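Local atomic coordinates of RmpD (Hexulose-6-phosphate synthase) (Streptococcus mutans, PDB entry 3EXR), a protein that belongs to the orotidine 5'-phosphate decarboxylase/HUMPS family and folds as a TIM barrel, with two chains in its assembly. Residues A[99-102]-A[103-107]. Residues are numbered along the deposited sequence; the frame is centred on the assembly and turned at random.
Sequences AARK and AIEDI
Arg101 and Glu105 form a salt bridge one turn apart on the helix 94-107. Glu105 can be followed outward from the backbone. Its CB lies 3.3 Å from Arg101 O, the carbonyl oxygen that also accepts the Glu105 N hydrogen bond (3.0 Å). CG rests against the same oxygen. With CG anti to the carbonyl carbon (chi1 -77°) and the chain extended beyond it, the carboxylate reaches back to the arginine. Glu105 CD sits 3.7 Å from Arg101 CG, and OE2 touches the CG and CD methylenes of Arg101. At the tip, OE2 accepts a nearly straight bond from Arg101 NH1 (3.1 Å, 164° at the hydrogen). OE2 lies at the guanidinium edge, in its plane. NH1 meets OE2 on the syn side, tilted out of the carboxylate plane. The two flat groups are turned 61° from each other. A bend at chi3 brings the guanidinium round to the carboxylate. Arg101 NE donates a hydrogen bond to Ala133 O, a second polar hold on the guanidinium.

Ile104 CG2 touches the same oxygen, Arg101 O, at 3.4 Å. Ala100 and Ile104 are buried against Met86 and Ile114 of the strands 85-89 and 113-117. An i to i+4 salt bridge on a partly exposed flank and apolar residues, Ala100 and Ile104, inward are features of an amphipathic helix in a beta-alpha-beta unit of a TIM barrel.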
ATOM      1  N   ALA A  99     -11.852  -4.571 -10.142  1.00 11.64           N
ATOM      2  CA  ALA A  99     -12.875  -4.174  -9.166  1.00 11.05           C
ATOM      3  C   ALA A  99     -12.701  -2.709  -8.760  1.00 11.36           C
ATOM      4  O   ALA A  99     -13.679  -1.983  -8.590  1.00 11.53           O
ATOM      5  CB  ALA A  99     -12.838  -5.075  -7.928  1.00 10.95           C
ATOM      6  N   ALA A 100     -11.443  -2.273  -8.649  1.00 10.19           N
ATOM      7  CA  ALA A 100     -11.124  -0.903  -8.278  1.00 10.40           C
ATOM      8  C   ALA A 100     -11.536   0.028  -9.407  1.00  9.74           C
ATOM      9  O   ALA A 100     -12.188   1.048  -9.167  1.00 10.27           O
ATOM     10  CB  ALA A 100      -9.640  -0.765  -7.983  1.00  9.80           C
ATOM     11  N   ARG A 101     -11.204  -0.337 -10.641  1.00  9.99           N
ATOM     12  CA  ARG A 101     -11.619   0.476 -11.793  1.00 10.82           C
ATOM     13  C   ARG A 101     -13.134   0.608 -11.892  1.00 11.55           C
ATOM     14  O   ARG A 101     -13.650   1.709 -12.115  1.00 12.70           O
ATOM     15  CB  ARG A 101     -11.067  -0.052 -13.108  1.00 10.91           C
ATOM     16  CG  ARG A 101     -11.507   0.790 -14.281  1.00 11.12           C
ATOM     17  CD  ARG A 101     -10.846   0.422 -15.587  1.00 13.12           C
ATOM     18  NE  ARG A 101     -11.186  -0.913 -16.039  1.00 15.61           N
ATOM     19  CZ  ARG A 101     -12.271  -1.228 -16.741  1.00 19.95           C
ATOM     20  NH1 ARG A 101     -13.160  -0.288 -17.070  1.00 18.40           N
ATOM     21  NH2 ARG A 101     -12.464  -2.498 -17.124  1.00 19.38           N
ATOM     22  N   LYS A 102     -13.835  -0.510 -11.746  1.00 13.00           N
ATOM     23  CA  LYS A 102     -15.294  -0.488 -11.815  1.00 14.46           C
ATOM     24  C   LYS A 102     -15.889   0.410 -10.735  1.00 13.70           C
ATOM     25  O   LYS A 102     -16.824   1.161 -11.004  1.00 13.13           O
ATOM     26  CB  LYS A 102     -15.883  -1.905 -11.764  1.00 15.80           C
ATOM     27  CG  LYS A 102     -15.597  -2.750 -13.016  1.00 19.62           C
ATOM     28  CD  LYS A 102     -16.292  -4.155 -12.955  1.00 25.32           C
ATOM     29  CE  LYS A 102     -15.692  -5.161 -14.004  1.00 27.69           C
ATOM     30  NZ  LYS A 102     -16.049  -6.615 -13.778  1.00 29.36           N
ATOM     31  N   ALA A 103     -15.332   0.360  -9.527  1.00 12.89           N
ATOM     32  CA  ALA A 103     -15.860   1.168  -8.428  1.00 13.03           C
ATOM     33  C   ALA A 103     -15.610   2.657  -8.610  1.00 12.79           C
ATOM     34  O   ALA A 103     -16.492   3.476  -8.323  1.00 13.24           O
ATOM     35  CB  ALA A 103     -15.312   0.707  -7.093  1.00 13.02           C
ATOM     36  N   ILE A 104     -14.417   3.025  -9.098  1.00 12.97           N
ATOM     37  CA  ILE A 104     -14.105   4.435  -9.231  1.00 11.70           C
ATOM     38  C   ILE A 104     -14.887   5.036 -10.409  1.00 12.23           C
ATOM     39  O   ILE A 104     -15.338   6.165 -10.329  1.00 12.47           O
ATOM     40  CB  ILE A 104     -12.568   4.739  -9.276  1.00 11.78           C
ATOM     41  CG1 ILE A 104     -12.313   6.221  -8.975  1.00 11.45           C
ATOM     42  CG2 ILE A 104     -11.975   4.301 -10.578  1.00 10.69           C
ATOM     43  CD1 ILE A 104     -10.890   6.514  -8.482  1.00 13.05           C
ATOM     44  N   GLU A 105     -15.075   4.248 -11.469  1.00 12.57           N
ATOM     45  CA  GLU A 105     -15.898   4.656 -12.619  1.00 13.96           C
ATOM     46  C   GLU A 105     -17.366   4.798 -12.249  1.00 14.31           C
ATOM     47  O   GLU A 105     -18.060   5.664 -12.781  1.00 14.58           O
ATOM     48  CB  GLU A 105     -15.774   3.663 -13.767  1.00 14.05           C
ATOM     49  CG  GLU A 105     -14.485   3.793 -14.541  1.00 15.23           C
ATOM     50  CD  GLU A 105     -14.352   2.758 -15.635  1.00 18.29           C
ATOM     51  OE1 GLU A 105     -15.290   1.954 -15.838  1.00 21.16           O
ATOM     52  OE2 GLU A 105     -13.293   2.719 -16.263  1.00 16.64           O
ATOM     53  N   ASP A 106     -17.849   3.957 -11.338  1.00 14.52           N
ATOM     54  CA  ASP A 106     -19.255   4.029 -10.936  1.00 15.78           C
ATOM     55  C   ASP A 106     -19.577   5.368 -10.267  1.00 15.41           C
ATOM     56  O   ASP A 106     -20.628   5.963 -10.516  1.00 15.71           O
ATOM     57  CB  ASP A 106     -19.598   2.898  -9.972  1.00 16.49           C
ATOM     58  CG  ASP A 106     -21.069   2.861  -9.641  1.00 21.42           C
ATOM     59  OD1 ASP A 106     -21.875   2.725 -10.584  1.00 25.35           O
ATOM     60  OD2 ASP A 106     -21.471   2.991  -8.468  1.00 26.32           O
ATOM     61  N   ILE A 107     -18.664   5.860  -9.429  1.00 15.18           N
ATOM     62  CA  ILE A 107     -18.874   7.118  -8.720  1.00 15.96           C
ATOM     63  C   ILE A 107     -18.444   8.347  -9.539  1.00 15.55           C
ATOM     64  O   ILE A 107     -19.076   9.412  -9.475  1.00 15.57           O
ATOM     65  CB  ILE A 107     -18.165   7.071  -7.327  1.00 16.67           C
ATOM     66  CG1 ILE A 107     -18.986   6.231  -6.332  1.00 19.31           C
ATOM     67  CG2 ILE A 107     -17.902   8.491  -6.788  1.00 17.64           C
ATOM     68  CD1 ILE A 107     -20.388   6.743  -6.074  1.00 22.10           C
TER